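Local coordinates for protein UDP-glucose 6-dehydrogenase (Pyrobaculum islandicum, PDB 3VTF) that probably oxidises UDP-glucose to UDP-glucuronate, using two molecules of NAD(+), in nucleotide-sugar biosynthesis, at residues A[185-197]-A[212-224]. Residues are numbered along the deposited sequence; the frame is centred on the assembly and turned at random.
Sequences DFFKPDRIVIGAG and VDAPKLVMKPREA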
loop_
_atom_site.group_PDB
_atom_site.type_symbol
_atom_site.label_atom_id
_atom_site.label_comp_id
_atom_site.label_asym_id
_atom_site.label_seq_id
_atom_site.Cartn_x
_atom_site.Cartn_y
_atom_site.Cartn_z
ATOM N N ASP A 185 10.344 -2.206 19.495
ATOM C CA ASP A 185 10.827 -1.906 18.131
ATOM C C ASP A 185 12.285 -1.557 18.143
ATOM O O ASP A 185 12.955 -1.690 17.080
ATOM C CB ASP A 185 10.049 -0.641 17.592
ATOM C CG ASP A 185 8.551 -0.954 17.408
ATOM O OD1 ASP A 185 8.272 -2.159 17.232
ATOM O OD2 ASP A 185 7.704 -0.038 17.414
ATOM N N PHE A 186 12.784 -1.025 19.286
ATOM C CA PHE A 186 14.226 -0.754 19.406
ATOM C C PHE A 186 15.038 -2.117 19.394
ATOM O O PHE A 186 16.005 -2.293 18.637
ATOM C CB PHE A 186 14.577 0.082 20.660
ATOM C CG PHE A 186 16.104 0.248 20.837
ATOM C CD1 PHE A 186 16.772 1.261 20.163
ATOM C CD2 PHE A 186 16.877 -0.700 21.557
ATOM C CE1 PHE A 186 18.157 1.381 20.205
ATOM C CE2 PHE A 186 18.278 -0.616 21.579
ATOM C CZ PHE A 186 18.946 0.450 20.927
ATOM N N PHE A 187 14.637 -3.058 20.255
ATOM C CA PHE A 187 15.383 -4.355 20.409
ATOM C C PHE A 187 15.135 -5.330 19.329
ATOM O O PHE A 187 16.027 -6.060 18.970
ATOM C CB PHE A 187 15.094 -4.989 21.757
ATOM C CG PHE A 187 15.664 -4.185 22.895
ATOM C CD1 PHE A 187 17.042 -4.059 23.041
ATOM C CD2 PHE A 187 14.832 -3.572 23.828
ATOM C CE1 PHE A 187 17.578 -3.313 24.108
ATOM C CE2 PHE A 187 15.341 -2.827 24.893
ATOM C CZ PHE A 187 16.716 -2.690 25.028
ATOM N N LYS A 188 13.961 -5.245 18.729
ATOM C CA LYS A 188 13.622 -6.158 17.647
ATOM C C LYS A 188 13.085 -5.375 16.432
ATOM O O LYS A 188 11.974 -5.601 16.010
ATOM C CB LYS A 188 12.583 -7.197 18.111
ATOM C CG LYS A 188 12.951 -8.052 19.331
ATOM C CD LYS A 188 11.661 -8.770 19.834
ATOM C CE LYS A 188 11.836 -9.690 21.036
ATOM N NZ LYS A 188 13.002 -10.557 20.851
ATOM N N PRO A 189 13.941 -4.558 15.788
ATOM C CA PRO A 189 13.484 -3.773 14.620
ATOM C C PRO A 189 13.251 -4.706 13.422
ATOM O O PRO A 189 13.908 -5.745 13.317
ATOM C CB PRO A 189 14.668 -2.875 14.325
ATOM C CG PRO A 189 15.858 -3.673 14.769
ATOM C CD PRO A 189 15.358 -4.313 16.097
ATOM N N ASP A 190 12.373 -4.332 12.492
ATOM C CA ASP A 190 12.239 -5.124 11.264
ATOM C C ASP A 190 13.478 -4.987 10.438
ATOM O O ASP A 190 13.834 -5.886 9.731
ATOM C CB ASP A 190 11.043 -4.495 10.495
ATOM C CG ASP A 190 9.690 -4.773 11.152
ATOM O OD1 ASP A 190 9.611 -5.690 12.019
ATOM O OD2 ASP A 190 8.694 -4.068 10.819
ATOM N N ARG A 191 14.146 -3.809 10.433
ATOM C CA ARG A 191 15.382 -3.667 9.682
ATOM C C ARG A 191 16.100 -2.400 10.241
ATOM O O ARG A 191 15.484 -1.610 10.946
ATOM C CB ARG A 191 15.200 -3.534 8.166
ATOM C CG ARG A 191 14.633 -2.211 7.633
ATOM C CD ARG A 191 13.189 -2.061 8.160
ATOM N NE ARG A 191 12.439 -1.132 7.246
ATOM C CZ ARG A 191 11.464 -0.305 7.632
ATOM N NH1 ARG A 191 11.075 -0.190 8.933
ATOM N NH2 ARG A 191 10.880 0.453 6.685
ATOM N N ILE A 192 17.407 -2.337 10.048
ATOM C CA ILE A 192 18.229 -1.179 10.427
ATOM C C ILE A 192 18.774 -0.570 9.167
ATOM O O ILE A 192 19.364 -1.294 8.299
ATOM C CB ILE A 192 19.393 -1.661 11.362
ATOM C CG1 ILE A 192 18.813 -2.013 12.720
ATOM C CG2 ILE A 192 20.429 -0.524 11.535
ATOM C CD1 ILE A 192 19.806 -2.807 13.586
ATOM N N VAL A 193 18.543 0.741 8.959
ATOM C CA VAL A 193 18.965 1.374 7.744
ATOM C C VAL A 193 20.109 2.338 8.098
ATOM O O VAL A 193 19.957 3.221 8.967
ATOM C CB VAL A 193 17.796 2.203 7.148
ATOM C CG1 VAL A 193 18.281 3.003 5.928
ATOM C CG2 VAL A 193 16.680 1.233 6.703
ATOM N N ILE A 194 21.248 2.144 7.463
ATOM C CA ILE A 194 22.421 2.960 7.717
ATOM C C ILE A 194 22.798 3.660 6.425
ATOM O O ILE A 194 23.262 3.035 5.500
ATOM C CB ILE A 194 23.605 2.081 8.183
ATOM C CG1 ILE A 194 23.331 1.473 9.551
ATOM C CG2 ILE A 194 24.890 2.879 8.240
ATOM C CD1 ILE A 194 24.089 0.201 9.809
ATOM N N GLY A 195 22.601 4.965 6.365
ATOM C CA GLY A 195 23.047 5.715 5.215
ATOM C C GLY A 195 24.344 6.404 5.564
ATOM O O GLY A 195 24.331 7.508 6.054
ATOM N N ALA A 196 25.451 5.734 5.276
ATOM C CA ALA A 196 26.760 6.166 5.722
ATOM C C ALA A 196 27.387 7.131 4.751
ATOM O O ALA A 196 27.357 6.909 3.563
ATOM C CB ALA A 196 27.671 4.974 5.933
ATOM N N GLY A 197 27.947 8.208 5.276
ATOM C CA GLY A 197 28.633 9.157 4.422
ATOM C C GLY A 197 30.000 8.564 4.004
ATOM O O GLY A 197 30.543 8.991 3.027
ATOM N N VAL A 212 22.093 -6.636 17.702
ATOM C CA VAL A 212 20.670 -6.626 17.342
ATOM C C VAL A 212 20.461 -7.563 16.188
ATOM O O VAL A 212 21.122 -7.418 15.173
ATOM C CB VAL A 212 20.148 -5.213 17.003
ATOM C CG1 VAL A 212 18.625 -5.266 16.678
ATOM C CG2 VAL A 212 20.411 -4.296 18.209
ATOM N N ASP A 213 19.593 -8.576 16.355
ATOM C CA ASP A 213 19.406 -9.560 15.280
ATOM C C ASP A 213 18.365 -9.049 14.262
ATOM O O ASP A 213 17.162 -9.292 14.390
ATOM C CB ASP A 213 18.979 -10.902 15.900
ATOM C CG ASP A 213 18.735 -11.970 14.857
ATOM O OD1 ASP A 213 19.403 -12.019 13.812
ATOM O OD2 ASP A 213 17.782 -12.723 15.058
ATOM N N ALA A 214 18.814 -8.331 13.226
ATOM C CA ALA A 214 17.834 -7.783 12.230
ATOM C C ALA A 214 18.641 -7.516 10.965
ATOM O O ALA A 214 19.831 -7.230 11.083
ATOM C CB ALA A 214 17.242 -6.470 12.846
ATOM N N PRO A 215 18.027 -7.554 9.776
ATOM C CA PRO A 215 18.714 -7.151 8.539
ATOM C C PRO A 215 19.246 -5.673 8.612
ATOM O O PRO A 215 18.534 -4.791 9.143
ATOM C CB PRO A 215 17.646 -7.312 7.425
ATOM C CG PRO A 215 16.393 -7.655 8.093
ATOM C CD PRO A 215 16.635 -8.020 9.532
ATOM N N LYS A 216 20.504 -5.473 8.200
ATOM C CA LYS A 216 21.162 -4.133 8.258
ATOM C C LYS A 216 21.463 -3.756 6.834
ATOM O O LYS A 216 22.082 -4.508 6.143
ATOM C CB LYS A 216 22.444 -4.243 9.049
ATOM C CG LYS A 216 22.091 -4.381 10.543
ATOM C CD LYS A 216 22.906 -5.473 11.257
ATOM C CE LYS A 216 22.457 -5.547 12.751
ATOM N NZ LYS A 216 23.269 -6.614 13.489
ATOM N N LEU A 217 20.916 -2.664 6.354
ATOM C CA LEU A 217 21.103 -2.261 4.992
ATOM C C LEU A 217 21.918 -0.992 4.916
ATOM O O LEU A 217 21.473 0.089 5.379
ATOM C CB LEU A 217 19.750 -1.992 4.291
ATOM C CG LEU A 217 18.881 -3.218 3.962
ATOM C CD1 LEU A 217 18.516 -4.009 5.195
ATOM C CD2 LEU A 217 17.552 -2.702 3.384
ATOM N N VAL A 218 23.066 -1.064 4.263
ATOM C CA VAL A 218 23.938 0.069 4.197
ATOM C C VAL A 218 23.704 0.715 2.838
ATOM O O VAL A 218 23.669 0.023 1.802
ATOM C CB VAL A 218 25.448 -0.381 4.315
ATOM C CG1 VAL A 218 26.392 0.786 3.957
ATOM C CG2 VAL A 218 25.697 -0.954 5.728
ATOM N N MET A 219 23.495 2.009 2.788
ATOM C CA MET A 219 23.137 2.677 1.536
ATOM C C MET A 219 23.587 4.132 1.603
ATOM O O MET A 219 24.154 4.519 2.575
ATOM C CB MET A 219 21.631 2.570 1.268
ATOM C CG MET A 219 20.763 3.253 2.299
ATOM S SD MET A 219 18.990 2.961 2.070
ATOM C CE MET A 219 18.838 1.214 2.333
ATOM N N LYS A 220 23.368 4.925 0.571
ATOM C CA LYS A 220 23.709 6.351 0.635
ATOM C C LYS A 220 22.860 7.119 1.651
ATOM O O LYS A 220 21.728 6.757 1.898
ATOM C CB LYS A 220 23.526 7.004 -0.722
ATOM C CG LYS A 220 24.125 6.264 -1.899
ATOM C CD LYS A 220 23.968 7.095 -3.158
ATOM C CE LYS A 220 24.752 6.540 -4.327
ATOM N NZ LYS A 220 24.362 7.270 -5.558
ATOM N N PRO A 221 23.385 8.217 2.190
ATOM C CA PRO A 221 22.641 8.986 3.181
ATOM C C PRO A 221 21.304 9.481 2.607
ATOM O O PRO A 221 20.314 9.433 3.297
ATOM C CB PRO A 221 23.585 10.143 3.488
ATOM C CG PRO A 221 24.926 9.530 3.365
ATOM C CD PRO A 221 24.794 8.642 2.153
ATOM N N ARG A 222 21.286 9.910 1.360
ATOM C CA ARG A 222 20.047 10.330 0.727
ATOM C C ARG A 222 19.010 9.207 0.603
ATOM O O ARG A 222 17.830 9.458 0.754
ATOM C CB ARG A 222 20.319 10.937 -0.643
ATOM C CG ARG A 222 20.586 12.419 -0.616
ATOM C CD ARG A 222 20.804 12.980 -2.010
ATOM N NE ARG A 222 21.163 14.374 -1.900
ATOM C CZ ARG A 222 21.078 15.274 -2.865
ATOM N NH1 ARG A 222 20.648 14.957 -4.070
ATOM N NH2 ARG A 222 21.436 16.512 -2.608
ATOM N N GLU A 223 19.456 8.002 0.272
ATOM C CA GLU A 223 18.557 6.863 0.167
ATOM C C GLU A 223 17.934 6.519 1.501
ATOM O O GLU A 223 16.736 6.409 1.594
ATOM C CB GLU A 223 19.284 5.655 -0.394
ATOM C CG GLU A 223 19.694 5.834 -1.831
ATOM C CD GLU A 223 20.685 4.806 -2.317
ATOM O OE1 GLU A 223 21.482 4.300 -1.528
ATOM O OE2 GLU A 223 20.661 4.520 -3.504
ATOM N N ALA A 224 18.749 6.457 2.543
ATOM C CA ALA A 224 18.232 6.240 3.905
ATOM C C ALA A 224 17.222 7.337 4.316
ATOM O O ALA A 224 16.177 7.039 4.920
ATOM C CB ALA A 224 19.412 6.206 4.841
HETATM O O HOH W 1 14.540 -8.003 14.922
#
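I192 and K216 are paired neighbours on adjacent parallel strands, their side chains lying side by side on one face of the sheet, with I192 CD1 3.9 Å from K216 CE. The same methyl reaches V212, whose CG1, set anti to the backbone N (chi1 -178°), presses tightly on P189 CD at 3.5 Å. On the other face V193 CG1 meets A224 CB at 3.6 Å and, a little farther off, M219 SD. G195 CA lies 3.7 Å from A224 CB, and a side chain there would collide with the start of helix 221-251. Between the faces run four backbone bonds, from I192 N to P215 O (2.8 Å) onward, the first three nearly straight and the last, from M219 N to I194 O, more bent; a weak one from A196 N to M219 O follows. At the edge K216 NZ donates to V212 O at 2.8 Å, in the carbonyl plane, and also to Y209 O. With an alanine here, the carbonyls of V212 and Y209 would probably both lose this donor, and I192 CD1 its cover. The pair belongs to a right-handed beta-alpha-beta crossover through helix 199-208, which packs on I194; strand 216-219 forms the sheet's outer edge within the chain, and strand 192-196 runs antiparallel to 169-172 on its other side.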